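Local atomic coordinates of NanS-p (PDB entry 6YP6), a protein that probably binds carbohydrate as part of a phage-encoded esterase that is thought to act on acetylated sugars. Residues Glu151-Phe159 with Thr168-Phe179; Gly1-Ala10 with Ile209-Ser218. One frame throughout, in Å; residues are numbered along the deposited sequence.

Contact 1 (Glu151-Phe159 with Thr168-Phe179)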
# COMPACT_ATOMS: atom_id res chain seq x y z
N GLU A 151 -7.46 -6.82 -14.45
CA GLU A 151 -6.31 -6.31 -15.18
C GLU A 151 -5.25 -5.80 -14.21
O GLU A 151 -5.51 -5.57 -13.03
CB GLU A 151 -6.73 -5.17 -16.11
CG GLU A 151 -7.76 -5.54 -17.14
CD GLU A 151 -7.25 -6.61 -18.07
OE1 GLU A 151 -6.18 -6.41 -18.67
OE2 GLU A 151 -7.90 -7.67 -18.16
N TRP A 152 -4.06 -5.57 -14.74
CA TRP A 152 -3.02 -4.90 -13.97
C TRP A 152 -3.36 -3.43 -13.77
O TRP A 152 -3.90 -2.76 -14.66
CB TRP A 152 -1.67 -5.03 -14.68
CG TRP A 152 -1.07 -6.38 -14.58
CD1 TRP A 152 -1.11 -7.38 -15.51
CD2 TRP A 152 -0.36 -6.90 -13.46
NE1 TRP A 152 -0.45 -8.49 -15.03
CE2 TRP A 152 0.01 -8.22 -13.77
CE3 TRP A 152 -0.00 -6.38 -12.21
CZ2 TRP A 152 0.72 -9.03 -12.88
CZ3 TRP A 152 0.69 -7.19 -11.34
CH2 TRP A 152 1.05 -8.49 -11.68
N HIS A 153 -2.99 -2.92 -12.59
CA HIS A 153 -3.14 -1.53 -12.22
C HIS A 153 -1.89 -1.06 -11.51
O HIS A 153 -1.13 -1.86 -10.95
CB HIS A 153 -4.36 -1.32 -11.31
CG HIS A 153 -5.63 -1.67 -12.00
ND1 HIS A 153 -6.25 -0.81 -12.88
CD2 HIS A 153 -6.35 -2.81 -12.02
CE1 HIS A 153 -7.31 -1.41 -13.39
NE2 HIS A 153 -7.40 -2.62 -12.87
N THR A 154 -1.69 0.25 -11.50
CA THR A 154 -0.64 0.87 -10.72
C THR A 154 -1.23 1.88 -9.76
O THR A 154 -2.22 2.56 -10.06
CB THR A 154 0.43 1.53 -11.61
OG1 THR A 154 -0.17 2.59 -12.38
CG2 THR A 154 1.06 0.52 -12.54
N LEU A 155 -0.59 2.00 -8.60
CA LEU A 155 -0.99 2.95 -7.59
C LEU A 155 0.26 3.57 -7.01
O LEU A 155 1.20 2.84 -6.66
CB LEU A 155 -1.79 2.24 -6.48
CG LEU A 155 -2.24 3.11 -5.31
CD1 LEU A 155 -3.16 4.22 -5.77
CD2 LEU A 155 -2.95 2.24 -4.26
N ALA A 156 0.31 4.88 -6.89
CA ALA A 156 1.42 5.55 -6.24
C ALA A 156 0.87 6.67 -5.38
O ALA A 156 -0.23 7.19 -5.62
CB ALA A 156 2.45 6.06 -7.23
N PHE A 157 1.67 7.05 -4.39
CA PHE A 157 1.41 8.19 -3.51
C PHE A 157 2.65 9.06 -3.58
O PHE A 157 3.72 8.64 -3.12
CB PHE A 157 1.11 7.71 -2.10
CG PHE A 157 -0.09 6.83 -2.05
CD1 PHE A 157 -1.36 7.39 -1.96
CD2 PHE A 157 0.02 5.46 -2.17
CE1 PHE A 157 -2.49 6.59 -1.96
CE2 PHE A 157 -1.11 4.66 -2.15
CZ PHE A 157 -2.37 5.23 -2.05
N ARG A 158 2.52 10.23 -4.19
CA ARG A 158 3.65 11.11 -4.46
C ARG A 158 3.74 12.19 -3.40
O ARG A 158 2.77 12.93 -3.15
CB ARG A 158 3.53 11.75 -5.85
CG ARG A 158 4.77 12.51 -6.27
CD ARG A 158 4.72 13.02 -7.72
NE ARG A 158 3.65 14.01 -7.89
CZ ARG A 158 2.57 13.87 -8.64
NH1 ARG A 158 2.37 12.79 -9.40
NH2 ARG A 158 1.66 14.83 -8.64
N PHE A 159 4.92 12.29 -2.78
CA PHE A 159 5.27 13.30 -1.79
C PHE A 159 6.09 14.39 -2.48
O PHE A 159 6.97 14.10 -3.29
CB PHE A 159 6.10 12.65 -0.67
CG PHE A 159 5.31 11.73 0.24
CD1 PHE A 159 4.87 10.48 -0.21
CD2 PHE A 159 5.01 12.10 1.53
CE1 PHE A 159 4.14 9.65 0.61
CE2 PHE A 159 4.29 11.26 2.37
CZ PHE A 159 3.86 10.04 1.90
N THR A 168 -0.16 13.35 -3.49
CA THR A 168 -0.98 13.17 -4.68
C THR A 168 -1.07 11.69 -5.01
O THR A 168 -0.03 11.06 -5.25
CB THR A 168 -0.44 13.95 -5.87
OG1 THR A 168 -0.36 15.34 -5.53
CG2 THR A 168 -1.36 13.81 -7.09
N PRO A 169 -2.26 11.10 -5.02
CA PRO A 169 -2.39 9.72 -5.47
C PRO A 169 -2.28 9.68 -6.99
O PRO A 169 -2.73 10.59 -7.68
CB PRO A 169 -3.79 9.33 -5.00
CG PRO A 169 -4.58 10.64 -5.05
CD PRO A 169 -3.58 11.74 -4.80
N VAL A 170 -1.65 8.63 -7.50
CA VAL A 170 -1.46 8.43 -8.93
C VAL A 170 -2.06 7.07 -9.25
O VAL A 170 -1.59 6.04 -8.76
CB VAL A 170 0.02 8.50 -9.35
CG1 VAL A 170 0.11 8.57 -10.85
CG2 VAL A 170 0.71 9.69 -8.70
N ILE A 171 -3.13 7.07 -10.04
CA ILE A 171 -3.96 5.90 -10.28
C ILE A 171 -3.82 5.55 -11.76
O ILE A 171 -4.22 6.32 -12.63
CB ILE A 171 -5.42 6.15 -9.87
CG1 ILE A 171 -5.48 6.36 -8.35
CG2 ILE A 171 -6.32 5.02 -10.31
CD1 ILE A 171 -6.81 6.89 -7.84
N ASP A 172 -3.22 4.39 -12.04
CA ASP A 172 -2.99 3.97 -13.43
C ASP A 172 -2.32 5.08 -14.24
O ASP A 172 -2.67 5.34 -15.39
CB ASP A 172 -4.28 3.46 -14.07
CG ASP A 172 -4.71 2.11 -13.52
OD1 ASP A 172 -3.85 1.38 -13.02
OD2 ASP A 172 -5.90 1.78 -13.61
N GLY A 173 -1.34 5.73 -13.62
CA GLY A 173 -0.52 6.71 -14.31
C GLY A 173 -1.09 8.11 -14.38
O GLY A 173 -0.47 8.98 -15.01
N GLN A 174 -2.23 8.36 -13.75
CA GLN A 174 -2.84 9.68 -13.78
C GLN A 174 -3.10 10.17 -12.37
O GLN A 174 -3.68 9.45 -11.56
CB GLN A 174 -4.15 9.63 -14.56
CG GLN A 174 -4.74 10.95 -14.86
CD GLN A 174 -5.80 10.83 -15.94
OE1 GLN A 174 -5.52 10.40 -17.06
NE2 GLN A 174 -7.03 11.18 -15.59
N ASP A 175 -2.68 11.39 -12.09
CA ASP A 175 -2.93 11.96 -10.78
C ASP A 175 -4.43 12.00 -10.48
O ASP A 175 -5.25 12.37 -11.34
CB ASP A 175 -2.43 13.40 -10.68
CG ASP A 175 -0.92 13.53 -10.60
OD1 ASP A 175 -0.21 12.49 -10.54
OD2 ASP A 175 -0.46 14.70 -10.57
N GLY A 176 -4.77 11.67 -9.24
CA GLY A 176 -6.04 12.01 -8.65
C GLY A 176 -5.94 13.27 -7.83
O GLY A 176 -4.98 14.06 -7.94
N THR A 177 -6.93 13.48 -6.98
CA THR A 177 -7.01 14.73 -6.22
C THR A 177 -6.00 14.72 -5.08
O THR A 177 -5.96 13.77 -4.30
CB THR A 177 -8.42 14.89 -5.67
OG1 THR A 177 -9.35 14.81 -6.76
CG2 THR A 177 -8.60 16.22 -4.96
N PRO A 178 -5.19 15.77 -4.94
CA PRO A 178 -4.28 15.84 -3.78
C PRO A 178 -5.06 15.79 -2.48
O PRO A 178 -6.20 16.26 -2.39
CB PRO A 178 -3.57 17.19 -3.96
CG PRO A 178 -3.66 17.45 -5.42
CD PRO A 178 -4.98 16.91 -5.86
N PHE A 179 -4.43 15.23 -1.46
CA PHE A 179 -5.00 15.19 -0.12
C PHE A 179 -3.88 15.41 0.88
O PHE A 179 -2.71 15.17 0.58
CB PHE A 179 -5.72 13.85 0.16
CG PHE A 179 -4.80 12.66 0.17
CD1 PHE A 179 -4.36 12.08 -1.01
CD2 PHE A 179 -4.40 12.11 1.37
CE1 PHE A 179 -3.51 10.98 -0.97
CE2 PHE A 179 -3.55 11.02 1.41
CZ PHE A 179 -3.11 10.46 0.24
O HOH W 1 -0.16 4.96 -11.00
O HOH W 2 1.89 15.87 -3.85

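Contact 2 (Gly1-Ala10 with Ile209-Ser218)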
# COMPACT_ATOMS: atom_id res chain seq x y z
N GLY A 1 18.57 10.68 -10.53
CA GLY A 1 17.31 9.99 -10.34
C GLY A 1 17.02 9.73 -8.88
O GLY A 1 17.65 10.31 -8.00
N VAL A 2 16.09 8.84 -8.60
CA VAL A 2 15.65 8.55 -7.25
C VAL A 2 16.54 7.48 -6.63
O VAL A 2 17.22 6.73 -7.32
CB VAL A 2 14.17 8.10 -7.25
CG1 VAL A 2 13.29 9.18 -7.88
CG2 VAL A 2 14.00 6.76 -7.98
N THR A 3 16.51 7.41 -5.30
CA THR A 3 17.07 6.29 -4.56
C THR A 3 15.93 5.40 -4.08
O THR A 3 14.81 5.85 -3.90
CB THR A 3 17.90 6.76 -3.36
OG1 THR A 3 17.06 7.50 -2.46
CG2 THR A 3 19.07 7.61 -3.80
N THR A 4 16.23 4.14 -3.88
CA THR A 4 15.26 3.17 -3.42
C THR A 4 15.38 3.04 -1.91
O THR A 4 16.43 2.62 -1.40
CB THR A 4 15.51 1.82 -4.09
OG1 THR A 4 15.36 1.96 -5.50
CG2 THR A 4 14.53 0.78 -3.59
N LEU A 5 14.32 3.40 -1.19
CA LEU A 5 14.27 3.15 0.24
C LEU A 5 13.99 1.68 0.52
O LEU A 5 14.61 1.07 1.41
CB LEU A 5 13.22 4.05 0.87
CG LEU A 5 13.10 3.94 2.38
CD1 LEU A 5 14.35 4.49 3.03
CD2 LEU A 5 11.89 4.67 2.87
N LEU A 6 13.06 1.10 -0.23
CA LEU A 6 12.75 -0.32 -0.10
C LEU A 6 12.11 -0.76 -1.41
O LEU A 6 11.47 0.03 -2.10
CB LEU A 6 11.82 -0.60 1.07
CG LEU A 6 10.42 0.01 1.01
CD1 LEU A 6 9.41 -0.94 0.39
CD2 LEU A 6 9.94 0.45 2.39
N SER A 7 12.25 -2.04 -1.73
CA SER A 7 11.57 -2.58 -2.89
C SER A 7 11.35 -4.08 -2.76
O SER A 7 12.12 -4.79 -2.11
CB SER A 7 12.31 -2.25 -4.18
OG SER A 7 13.54 -2.92 -4.22
N TYR A 8 10.28 -4.53 -3.40
CA TYR A 8 10.03 -5.92 -3.75
C TYR A 8 9.75 -5.96 -5.25
O TYR A 8 8.91 -5.20 -5.74
CB TYR A 8 8.82 -6.52 -3.03
CG TYR A 8 8.51 -7.89 -3.61
CD1 TYR A 8 9.31 -8.98 -3.30
CD2 TYR A 8 7.48 -8.08 -4.51
CE1 TYR A 8 9.08 -10.22 -3.85
CE2 TYR A 8 7.25 -9.31 -5.07
CZ TYR A 8 8.05 -10.38 -4.74
OH TYR A 8 7.78 -11.60 -5.32
N LEU A 9 10.43 -6.86 -5.97
CA LEU A 9 10.17 -7.11 -7.38
C LEU A 9 9.98 -8.61 -7.57
O LEU A 9 10.85 -9.40 -7.20
CB LEU A 9 11.33 -6.63 -8.26
CG LEU A 9 11.39 -5.14 -8.59
CD1 LEU A 9 11.80 -4.33 -7.37
CD2 LEU A 9 12.33 -4.88 -9.77
N ALA A 10 8.87 -9.01 -8.19
CA ALA A 10 8.66 -10.44 -8.43
C ALA A 10 9.67 -11.01 -9.42
O ALA A 10 9.85 -12.23 -9.45
CB ALA A 10 7.23 -10.70 -8.90
N ILE A 209 1.07 -9.40 -7.10
CA ILE A 209 1.92 -8.23 -6.93
C ILE A 209 3.09 -8.34 -7.90
O ILE A 209 3.81 -9.35 -7.91
CB ILE A 209 2.43 -8.12 -5.48
CG1 ILE A 209 1.29 -8.06 -4.49
CG2 ILE A 209 3.39 -6.94 -5.35
CD1 ILE A 209 0.46 -6.87 -4.60
N ASP A 210 3.29 -7.30 -8.70
CA ASP A 210 4.46 -7.18 -9.57
C ASP A 210 5.62 -6.54 -8.81
O ASP A 210 6.74 -7.05 -8.84
CB ASP A 210 4.06 -6.30 -10.77
CG ASP A 210 5.01 -6.41 -11.93
OD1 ASP A 210 5.49 -7.53 -12.20
OD2 ASP A 210 5.21 -5.40 -12.64
N SER A 211 5.34 -5.44 -8.12
CA SER A 211 6.35 -4.71 -7.38
C SER A 211 5.68 -3.86 -6.31
O SER A 211 4.51 -3.48 -6.41
CB SER A 211 7.16 -3.82 -8.31
OG SER A 211 6.33 -2.85 -8.92
N ILE A 212 6.47 -3.56 -5.27
CA ILE A 212 6.17 -2.58 -4.23
C ILE A 212 7.46 -1.81 -4.01
O ILE A 212 8.52 -2.43 -3.92
CB ILE A 212 5.78 -3.25 -2.90
CG1 ILE A 212 4.56 -4.15 -3.05
CG2 ILE A 212 5.53 -2.19 -1.81
CD1 ILE A 212 4.36 -5.10 -1.89
N ALA A 213 7.39 -0.49 -3.92
CA ALA A 213 8.62 0.25 -3.65
C ALA A 213 8.32 1.56 -2.95
O ALA A 213 7.23 2.13 -3.08
CB ALA A 213 9.41 0.55 -4.92
N VAL A 214 9.31 2.06 -2.21
CA VAL A 214 9.35 3.44 -1.78
C VAL A 214 10.63 4.03 -2.36
O VAL A 214 11.71 3.46 -2.17
CB VAL A 214 9.29 3.61 -0.26
CG1 VAL A 214 9.32 5.08 0.10
CG2 VAL A 214 8.03 2.95 0.30
N GLU A 215 10.50 5.14 -3.06
CA GLU A 215 11.62 5.83 -3.68
C GLU A 215 11.66 7.26 -3.16
O GLU A 215 10.62 7.85 -2.84
CB GLU A 215 11.47 5.81 -5.21
CG GLU A 215 11.66 4.41 -5.79
CD GLU A 215 11.24 4.26 -7.24
OE1 GLU A 215 10.36 5.02 -7.72
OE2 GLU A 215 11.79 3.35 -7.90
N VAL A 216 12.87 7.79 -3.03
CA VAL A 216 13.11 9.12 -2.49
C VAL A 216 13.87 9.90 -3.55
O VAL A 216 14.85 9.41 -4.12
CB VAL A 216 13.88 9.06 -1.16
CG1 VAL A 216 14.12 10.45 -0.63
CG2 VAL A 216 13.09 8.22 -0.15
N ASN A 217 13.41 11.11 -3.83
CA ASN A 217 14.09 11.94 -4.81
C ASN A 217 15.53 12.20 -4.39
O ASN A 217 15.83 12.34 -3.21
CB ASN A 217 13.35 13.26 -4.98
CG ASN A 217 11.97 13.08 -5.57
OD1 ASN A 217 11.73 12.17 -6.35
ND2 ASN A 217 11.06 13.97 -5.20
N SER A 218 16.43 12.25 -5.37
CA SER A 218 17.84 12.51 -5.07
C SER A 218 18.23 13.90 -5.54
O SER A 218 17.84 14.32 -6.63
CB SER A 218 18.76 11.48 -5.74
OG SER A 218 20.13 11.72 -5.45
O HOH W 3 17.42 10.16 -2.01
O HOH W 4 13.08 1.40 -6.65

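Contact 1 (Glu151-Phe159 with Thr168-Phe179)
The carboxylate of Asp-172 meets the edge of the His-153 ring, the two planes only 24° apart. His-153 ND1 donates to Asp-172 OD2 at 2.7 Å, using the syn lone pair of that oxygen and staying in the ring plane. The other oxygen, Asp-172 OD1, accepts the backbone N of Thr-154 at 2.9 Å, nearly along its C-O axis, so one carboxylate is held by a ring and an amide at once. On the far side of the ring, NE2 is bonded to Asp-149, so an acid holds the ring at each nitrogen and fixes its rotation.

At the other end Arg-158 sets CG opposite its backbone N (chi1 -171°) and bends at chi3, which carries the guanidinium back over Thr-168 to Asp-175. The salt bridge is end-on and two-pronged: Arg-158 NH1 reaches Asp-175 OD1 at 2.8 Å, and NH2 of the same arginine takes OD2. Both oxygens sit close to the guanidinium plane, yet the carboxylate is turned 38° out of it; OD1 is met on its syn side, while NH2 comes to OD2 from above the carboxylate plane. CB of Thr-168 lies over one guanidinium face.

Between these polar ends runs the antiparallel ladder of the hairpin 152-159/166-171, which a type I' turn from Ile-171 to Gln-174 continues into a three-stranded meander, its last arm presenting Asp-175 to Arg-158. The Leu-155/Phe-157 face lies against the second sheet, at Phe-117, Leu-142 and Phe-145. On it Leu-155 and Ile-171 run alongside each other, CD1 of the leucine 4.1 Å from CG1 of the isoleucine. CZ of Phe-179 approaches CD1 of Phe-157 at 4.2 Å. Near the turn a water bonded to OG1 of Thr-154 also accepts the N-H of Gly-173.

Contact 2 (Gly1-Ala10 with Ile209-Ser218)
Val-214 is met by two consecutive leucines whose side chains reach it in different ways. Leu-5 lies alongside the valine, its CD2 at 3.8 Å from CG1 of Val-214. Leu-6 instead tucks CG between its backbone N and carbonyl carbon (chi1 64°), and its branch crosses the valine at a slant, with Leu-6 CD2 3.8 Å from CG2 of Val-214. Each methyl of Val-214 therefore has its own leucine, and Trp-94 touches both Leu-5 and Val-214 from the strand 88-95.

The backbone explains the doubling. Val-214 O accepts Leu-5 N at 2.8 Å and, weakly, Leu-6 N, while Leu-6 O takes the N-H of Val-214 in return. Beyond this point the pairing continues regularly through Tyr-8 and Ile-212, and Ala-10 N ends it on Asp-210 O. With CG of Tyr-8 opposite its backbone N (chi1 171°), the ring lies beside Ile-209, CD2 of the tyrosine 4.3 Å from CG2 of Ile-209, and the hydroxyl is bonded to Gly-15 O.

Near the chain ends the contact becomes more polar. CG2 of Val-2 rests against the carboxylate end of Glu-215, 3.8 Å from its CD. The acid is extended beyond CG, which brings OE2 to a salt bridge with Arg-74 and to a water that also binds OG1 of Thr-4. A second water joins OG1 of Thr-3 to Asn-217 O, and ND2 of Asn-217 is bonded to Lys-69 O.

The one-residue slip of register between Thr-4 and Leu-6, with Leu-5 and Leu-6 both opposite Val-214, is a classic beta bulge, here interrupting the antiparallel pairing of the first and last strands of the chain, in one of the two antiparallel sheets that pack face to face as a beta-sandwich.

Overall arrangement
From the N terminus, the strand 3-9 waits almost the whole length of the chain for its partner: contact 2 closes a loop of 198 residues when 207-216 returns beside it, so both termini end up together. Contact 1 is local, closing a loop of only eight residues, and falls wholly within that long excursion; the two loops do not cross. Both pairs belong to the same antiparallel sheet, where strand 71-79 sits between 207-216 and 152-159 and so connects them. Their centres are about 15 Å apart, and they touch directly where the Trp-152 ring packs on Asp-210, CZ3 of Trp-152 to CB of Asp-210 3.5 Å.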